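Local coordinates for member of DUF4221 family (Bacteroides vulgatus, PDB 3S9J), which is of unknown function but folds as a six-bladed beta-propeller, a member of the DUF4221 family from a gut bacterium, at residues A[137-142]-A[201-206]; A[143-148]-A[170-175]. One frame throughout, in Å; residues are numbered along the deposited sequence. Where two conformers were deposited one is given.

Both interactions involve the propeller blade built from strands 139-141, 144-148, 165-171 and 177-183; interaction 2 lies within it, while interaction 1 joins its first strand to the first strand of the next blade. The centre of interaction 1 is about 10 Å from the centre of the chain, whereas that of interaction 2, between the second and third strands, is about 19 Å from it. The former rests on aromatic rings with a few polar contacts, the latter on backbone hydrogen bonds and an aspartate-held turn. A probable hydrogen bond from Phe146 N to Phe139 O, 2.8 Å long, ties the two together. Both contacts are partly buried, with interaction 2 running out to exposed residues.

Interaction 1: A[137-142]-A[201-206]; sequences PAFIKD and FSYDYN. With FMT (formic acid), chain H.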
loop_
_atom_site.group_PDB
_atom_site.type_symbol
_atom_site.label_atom_id
_atom_site.label_comp_id
_atom_site.label_asym_id
_atom_site.label_seq_id
_atom_site.Cartn_x
_atom_site.Cartn_y
_atom_site.Cartn_z
ATOM N N PRO A 137 1.494 1.163 -4.753
ATOM C CA PRO A 137 2.719 0.679 -5.385
ATOM C C PRO A 137 3.370 1.651 -6.359
ATOM O O PRO A 137 4.466 1.358 -6.844
ATOM C CB PRO A 137 2.239 -0.546 -6.177
ATOM C CG PRO A 137 0.802 -0.215 -6.488
ATOM C CD PRO A 137 0.309 0.436 -5.248
ATOM N N ALA A 138 2.677 2.747 -6.654
ATOM C CA ALA A 138 2.956 3.607 -7.810
ATOM C C ALA A 138 2.823 2.760 -9.058
ATOM O O ALA A 138 2.589 1.545 -9.000
ATOM C CB ALA A 138 4.315 4.270 -7.719
ATOM N N PHE A 139 2.961 3.391 -10.224
ATOM C CA PHE A 139 2.983 2.668 -11.464
ATOM C C PHE A 139 3.706 3.524 -12.520
ATOM O O PHE A 139 3.900 4.751 -12.339
ATOM C CB PHE A 139 1.593 2.223 -11.931
ATOM C CG PHE A 139 0.602 3.358 -12.167
ATOM C CD1 PHE A 139 -0.163 3.856 -11.120
ATOM C CD2 PHE A 139 0.433 3.909 -13.428
ATOM C CE1 PHE A 139 -1.067 4.899 -11.332
ATOM C CE2 PHE A 139 -0.492 4.954 -13.651
ATOM C CZ PHE A 139 -1.247 5.424 -12.597
ATOM N N ILE A 140 4.167 2.858 -13.556
ATOM C CA ILE A 140 4.943 3.523 -14.618
ATOM C C ILE A 140 4.202 3.336 -15.921
ATOM O O ILE A 140 3.866 2.217 -16.313
ATOM C CB ILE A 140 6.407 3.020 -14.686
ATOM C CG1 ILE A 140 7.135 3.364 -13.372
ATOM C CG2 ILE A 140 7.186 3.632 -15.910
ATOM C CD1 ILE A 140 8.563 2.885 -13.271
ATOM N N LYS A 141 3.910 4.453 -16.578
ATOM C CA LYS A 141 3.256 4.430 -17.900
ATOM C C LYS A 141 4.004 5.436 -18.767
ATOM O O LYS A 141 4.204 6.583 -18.350
ATOM C CB LYS A 141 1.762 4.782 -17.777
ATOM C CG LYS A 141 0.960 4.732 -19.100
ATOM C CD LYS A 141 -0.563 4.990 -18.889
ATOM C CE LYS A 141 -1.391 4.821 -20.187
ATOM N NZ LYS A 141 -2.914 4.963 -19.988
ATOM N N ASP A 142 4.458 4.990 -19.945
ATOM C CA ASP A 142 5.145 5.867 -20.897
ATOM C C ASP A 142 6.308 6.620 -20.231
ATOM O O ASP A 142 6.438 7.827 -20.398
ATOM C CB ASP A 142 4.128 6.845 -21.478
ATOM C CG ASP A 142 4.456 7.275 -22.893
ATOM O OD1 ASP A 142 5.505 6.878 -23.453
ATOM O OD2 ASP A 142 3.621 8.016 -23.444
ATOM N N PHE A 201 -6.736 6.429 0.579
ATOM C CA PHE A 201 -7.087 5.345 -0.323
ATOM C C PHE A 201 -5.896 4.478 -0.639
ATOM O O PHE A 201 -4.755 4.930 -0.570
ATOM C CB PHE A 201 -7.713 5.843 -1.632
ATOM C CG PHE A 201 -6.791 6.652 -2.521
ATOM C CD1 PHE A 201 -6.677 8.026 -2.368
ATOM C CD2 PHE A 201 -6.114 6.046 -3.569
ATOM C CE1 PHE A 201 -5.879 8.782 -3.220
ATOM C CE2 PHE A 201 -5.307 6.796 -4.428
ATOM C CZ PHE A 201 -5.176 8.151 -4.243
ATOM N N SER A 202 -6.184 3.233 -0.988
ATOM C CA SER A 202 -5.215 2.299 -1.531
ATOM C C SER A 202 -5.478 2.178 -3.018
ATOM O O SER A 202 -6.573 2.481 -3.504
ATOM C CB SER A 202 -5.364 0.943 -0.809
ATOM O OG SER A 202 -4.560 -0.100 -1.376
ATOM N N TYR A 203 -4.481 1.756 -3.780
ATOM C CA TYR A 203 -4.691 1.595 -5.222
ATOM C C TYR A 203 -3.758 0.502 -5.716
ATOM O O TYR A 203 -2.776 0.146 -5.062
ATOM C CB TYR A 203 -4.462 2.921 -5.988
ATOM C CG TYR A 203 -3.049 3.445 -5.939
ATOM C CD1 TYR A 203 -2.630 4.242 -4.900
ATOM C CD2 TYR A 203 -2.139 3.128 -6.932
ATOM C CE1 TYR A 203 -1.326 4.717 -4.802
ATOM C CE2 TYR A 203 -0.842 3.585 -6.878
ATOM C CZ TYR A 203 -0.419 4.366 -5.810
ATOM O OH TYR A 203 0.861 4.829 -5.744
ATOM N N ASP A 204 -4.072 -0.017 -6.880
ATOM C CA ASP A 204 -3.174 -0.901 -7.577
ATOM C C ASP A 204 -3.350 -0.687 -9.072
ATOM O O ASP A 204 -4.333 -0.093 -9.516
ATOM C CB ASP A 204 -3.410 -2.362 -7.191
ATOM C CG ASP A 204 -2.134 -3.220 -7.252
ATOM O OD1 ASP A 204 -1.123 -2.800 -7.879
ATOM O OD2 ASP A 204 -2.139 -4.314 -6.636
ATOM N N TYR A 205 -2.372 -1.162 -9.832
ATOM C CA TYR A 205 -2.356 -0.965 -11.272
ATOM C C TYR A 205 -2.208 -2.313 -11.967
ATOM O O TYR A 205 -1.297 -3.059 -11.680
ATOM C CB TYR A 205 -1.240 -0.012 -11.698
ATOM C CG TYR A 205 -1.419 0.500 -13.128
ATOM C CD1 TYR A 205 -2.300 1.529 -13.407
ATOM C CD2 TYR A 205 -0.699 -0.044 -14.197
ATOM C CE1 TYR A 205 -2.477 1.996 -14.676
ATOM C CE2 TYR A 205 -0.875 0.430 -15.483
ATOM C CZ TYR A 205 -1.757 1.451 -15.713
ATOM O OH TYR A 205 -1.925 1.948 -16.985
ATOM N N ASN A 206 -3.119 -2.581 -12.883
ATOM C CA ASN A 206 -3.210 -3.825 -13.639
ATOM C C ASN A 206 -2.593 -3.535 -15.005
ATOM O O ASN A 206 -3.186 -2.841 -15.826
ATOM C CB ASN A 206 -4.707 -4.187 -13.718
ATOM C CG ASN A 206 -5.038 -5.283 -14.729
ATOM O OD1 ASN A 206 -4.242 -5.621 -15.606
ATOM N ND2 ASN A 206 -6.243 -5.828 -14.610
HETATM C C FMT H . 1.071 1.145 -19.199
HETATM O O1 FMT H . -0.036 1.054 -18.659
HETATM O O2 FMT H . 2.119 0.709 -18.709
HETATM O O HOH W 1 -4.061 3.409 -17.865
#
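Tyr205 OH is gripped by two groups, a formic acid, probably from the crystallisation liquor, and a water that links it to Lys141. Tyr205 OH donates to O1 of the formic acid at 2.7 Å and accepts from the water, which in turn takes a hydrogen bond from Lys141 NZ. Both the formic acid oxygen and the water oxygen lie in the plane of the tyrosine ring, at its edge. Lys141 is fully extended and passes across the tyrosine, its CD 3.8 Å from Tyr205 OH, while its CG packs on the formic acid carbon; the formic acid is also hydrogen-bonded to Ser210 OG. Two residues before Lys141, Phe139 forms an offset stack with Tyr205, with centroids 4.2 Å apart and planes at 3°. Tyr205 CD1 sits over the centre of the phenylalanine ring, and Phe146 stacks on the opposite face, making a three-ring pile. With CG placed between the backbone N and the carbonyl carbon (chi1 60°), the Phe139 ring is turned onto this pile, and its CB lies 3.6 Å from Tyr205 CB. Tyr203 meets the edge of Phe139 through CE2. One face of the Tyr203 ring receives Pro137 CD in a CH-pi contact, 4.1 Å from the ring centroid, and its OH accepts a bent hydrogen bond from Ala138 N (2.9 Å, 133° at the hydrogen). Pro137 CG also rests 3.5 Å from Asp204 OD1. That carboxylate is tied down twice, OD1 by the backbone N of Tyr205 and OD2 by Tyr272 N from the following blade. The inner strands of two neighbouring blades are thus joined mainly by ring packing, with one direct hydrogen bond, while Tyr205 OH is satisfied as donor and acceptor by a crystallisation additive and solvent.

Interaction 2: A[143-148]-A[170-175]; sequences SCIFLR and QDLRTG
Within one blade of the propeller, the second and third strands, 144-148 and 165-171, pair antiparallel where the third strand ends in a turn. Ile145 and Gln170 form a hydrogen-bonded pair: Ile145 N gives to Gln170 O at 3.0 Å, and Gln170 N returns a bond to Ile145 O at 2.9 Å. Cys144 and Asp171 follow as the non-hydrogen-bonded pair. Beyond them Leu172 N reaches Ser143 O at 3.0 Å, a nearly straight bond (168°) lying in the carbonyl plane, so the pairing continues past the regular strand. Side chains alternate between the faces. Cys144 SG packs beside Asp171, 3.6 Å from OD2, on the face that also carries Lys178 of the outermost strand. On the other face Ile145 CG2 lies against Gln170 CB and, at 4.1 Å, against Leu172 CD2; Leu94 and Leu103 of the preceding blade pack onto this group. Asp171 organises the turn. With its CG anti to the backbone N (chi1 -172°), Asp171 OD1 accepts from Arg173 N at 2.8 Å, nearly along the C-O axis, and from Thr174 N at 3.0 Å, from above the carboxylate plane. These bonds make an Asx turn and an Asx motif, and the backbone bond from Gly175 N to Asp171 O closes the loop. The extended Gln170 reaches across that loop, NE2 donating to Gly175 O at 2.9 Å with the acceptor in the amide plane; the same nitrogen binds Asn117 O in the preceding blade. Paired strands followed by a short return into strand 177-183 make up the up-and-down antiparallel meander of a beta-propeller blade, here with an aspartate-held turn between its third and fourth strands.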
loop_
_atom_site.group_PDB
_atom_site.type_symbol
_atom_site.label_atom_id
_atom_site.label_comp_id
_atom_site.label_asym_id
_atom_site.label_seq_id
_atom_site.Cartn_x
_atom_site.Cartn_y
_atom_site.Cartn_z
ATOM N N SER A 143 7.115 5.892 -19.461
ATOM C CA SER A 143 8.306 6.412 -18.774
ATOM C C SER A 143 8.059 7.579 -17.782
ATOM O O SER A 143 8.958 8.382 -17.527
ATOM C CB SER A 143 9.380 6.769 -19.814
ATOM O OG SER A 143 9.810 5.575 -20.476
ATOM N N CYS A 144 6.857 7.614 -17.209
ATOM C CA CYS A 144 6.535 8.498 -16.096
ATOM C C CYS A 144 6.079 7.656 -14.915
ATOM O O CYS A 144 5.358 6.670 -15.090
ATOM C CB CYS A 144 5.397 9.445 -16.463
ATOM S SG CYS A 144 5.791 10.527 -17.879
ATOM N N ILE A 145 6.467 8.090 -13.725
ATOM C CA ILE A 145 6.025 7.441 -12.487
ATOM C C ILE A 145 4.829 8.214 -11.937
ATOM O O ILE A 145 4.876 9.429 -11.838
ATOM C CB ILE A 145 7.141 7.345 -11.458
ATOM C CG1 ILE A 145 6.627 6.512 -10.258
ATOM C CG2 ILE A 145 7.671 8.720 -11.049
ATOM C CD1 ILE A 145 7.661 6.180 -9.270
ATOM N N PHE A 146 3.777 7.479 -11.582
ATOM C CA PHE A 146 2.514 8.011 -11.088
ATOM C C PHE A 146 2.399 7.687 -9.634
ATOM O O PHE A 146 2.627 6.533 -9.225
ATOM C CB PHE A 146 1.369 7.356 -11.812
ATOM C CG PHE A 146 1.213 7.807 -13.223
ATOM C CD1 PHE A 146 2.127 7.414 -14.208
ATOM C CD2 PHE A 146 0.131 8.610 -13.588
ATOM C CE1 PHE A 146 1.959 7.823 -15.518
ATOM C CE2 PHE A 146 -0.019 9.022 -14.915
ATOM C CZ PHE A 146 0.885 8.626 -15.860
ATOM N N LEU A 147 2.025 8.690 -8.856
ATOM C CA LEU A 147 2.012 8.684 -7.384
ATOM C C LEU A 147 0.698 9.284 -6.868
ATOM O O LEU A 147 0.218 10.240 -7.451
ATOM C CB LEU A 147 3.111 9.616 -6.820
ATOM C CG LEU A 147 4.611 9.274 -6.861
ATOM C CD1 LEU A 147 5.253 9.662 -5.546
ATOM C CD2 LEU A 147 4.865 7.831 -7.127
ATOM N N ARG A 148 0.230 8.823 -5.716
ATOM C CA ARG A 148 -0.880 9.472 -5.034
ATOM C C ARG A 148 -0.511 10.883 -4.650
ATOM O O ARG A 148 0.640 11.173 -4.293
ATOM C CB ARG A 148 -1.238 8.668 -3.766
ATOM C CG ARG A 148 -2.149 9.338 -2.789
ATOM C CD ARG A 148 -2.594 8.339 -1.711
ATOM N NE ARG A 148 -3.266 9.016 -0.613
ATOM C CZ ARG A 148 -2.679 9.557 0.450
ATOM N NH1 ARG A 148 -1.359 9.530 0.606
ATOM N NH2 ARG A 148 -3.443 10.158 1.363
ATOM N N GLN A 170 5.642 12.047 -12.721
ATOM C CA GLN A 170 6.905 12.690 -13.023
ATOM C C GLN A 170 7.603 11.952 -14.142
ATOM O O GLN A 170 7.745 10.723 -14.116
ATOM C CB GLN A 170 7.796 12.739 -11.766
ATOM C CG GLN A 170 9.103 13.473 -12.041
ATOM C CD GLN A 170 9.826 13.870 -10.803
ATOM O OE1 GLN A 170 9.972 13.057 -9.868
ATOM N NE2 GLN A 170 10.299 15.100 -10.772
ATOM N N ASP A 171 8.056 12.706 -15.145
ATOM C CA ASP A 171 8.721 12.136 -16.290
ATOM C C ASP A 171 10.122 11.759 -15.860
ATOM O O ASP A 171 10.875 12.594 -15.369
ATOM C CB ASP A 171 8.722 13.158 -17.429
ATOM C CG ASP A 171 9.214 12.580 -18.716
ATOM O OD1 ASP A 171 10.403 12.262 -18.788
ATOM O OD2 ASP A 171 8.407 12.367 -19.635
ATOM N N LEU A 172 10.500 10.505 -16.079
ATOM C CA LEU A 172 11.806 10.020 -15.631
ATOM C C LEU A 172 12.972 10.467 -16.539
ATOM O O LEU A 172 14.133 10.281 -16.208
ATOM C CB LEU A 172 11.757 8.498 -15.508
ATOM C CG LEU A 172 10.750 7.973 -14.468
ATOM C CD1 LEU A 172 10.570 6.466 -14.601
ATOM C CD2 LEU A 172 11.183 8.377 -13.040
ATOM N N ARG A 173 12.666 11.090 -17.673
ATOM C CA ARG A 173 13.729 11.729 -18.461
ATOM C C ARG A 173 13.878 13.198 -18.074
ATOM O O ARG A 173 14.963 13.656 -17.775
ATOM C CB ARG A 173 13.486 11.627 -19.947
ATOM C CG ARG A 173 14.648 12.299 -20.719
ATOM C CD ARG A 173 14.591 12.152 -22.149
ATOM N NE ARG A 173 15.616 12.992 -22.788
ATOM C CZ ARG A 173 16.909 12.680 -22.885
ATOM N NH1 ARG A 173 17.374 11.532 -22.378
ATOM N NH2 ARG A 173 17.752 13.505 -23.489
ATOM N N THR A 174 12.786 13.943 -18.092
ATOM C CA THR A 174 12.853 15.400 -17.999
ATOM C C THR A 174 12.614 15.974 -16.595
ATOM O O THR A 174 12.855 17.176 -16.376
ATOM C CB THR A 174 11.832 16.075 -18.946
ATOM O OG1 THR A 174 10.517 15.874 -18.444
ATOM C CG2 THR A 174 11.930 15.530 -20.412
ATOM N N GLY A 175 12.076 15.158 -15.704
ATOM C CA GLY A 175 11.674 15.605 -14.368
ATOM C C GLY A 175 10.347 16.347 -14.291
ATOM O O GLY A 175 9.908 16.728 -13.200
#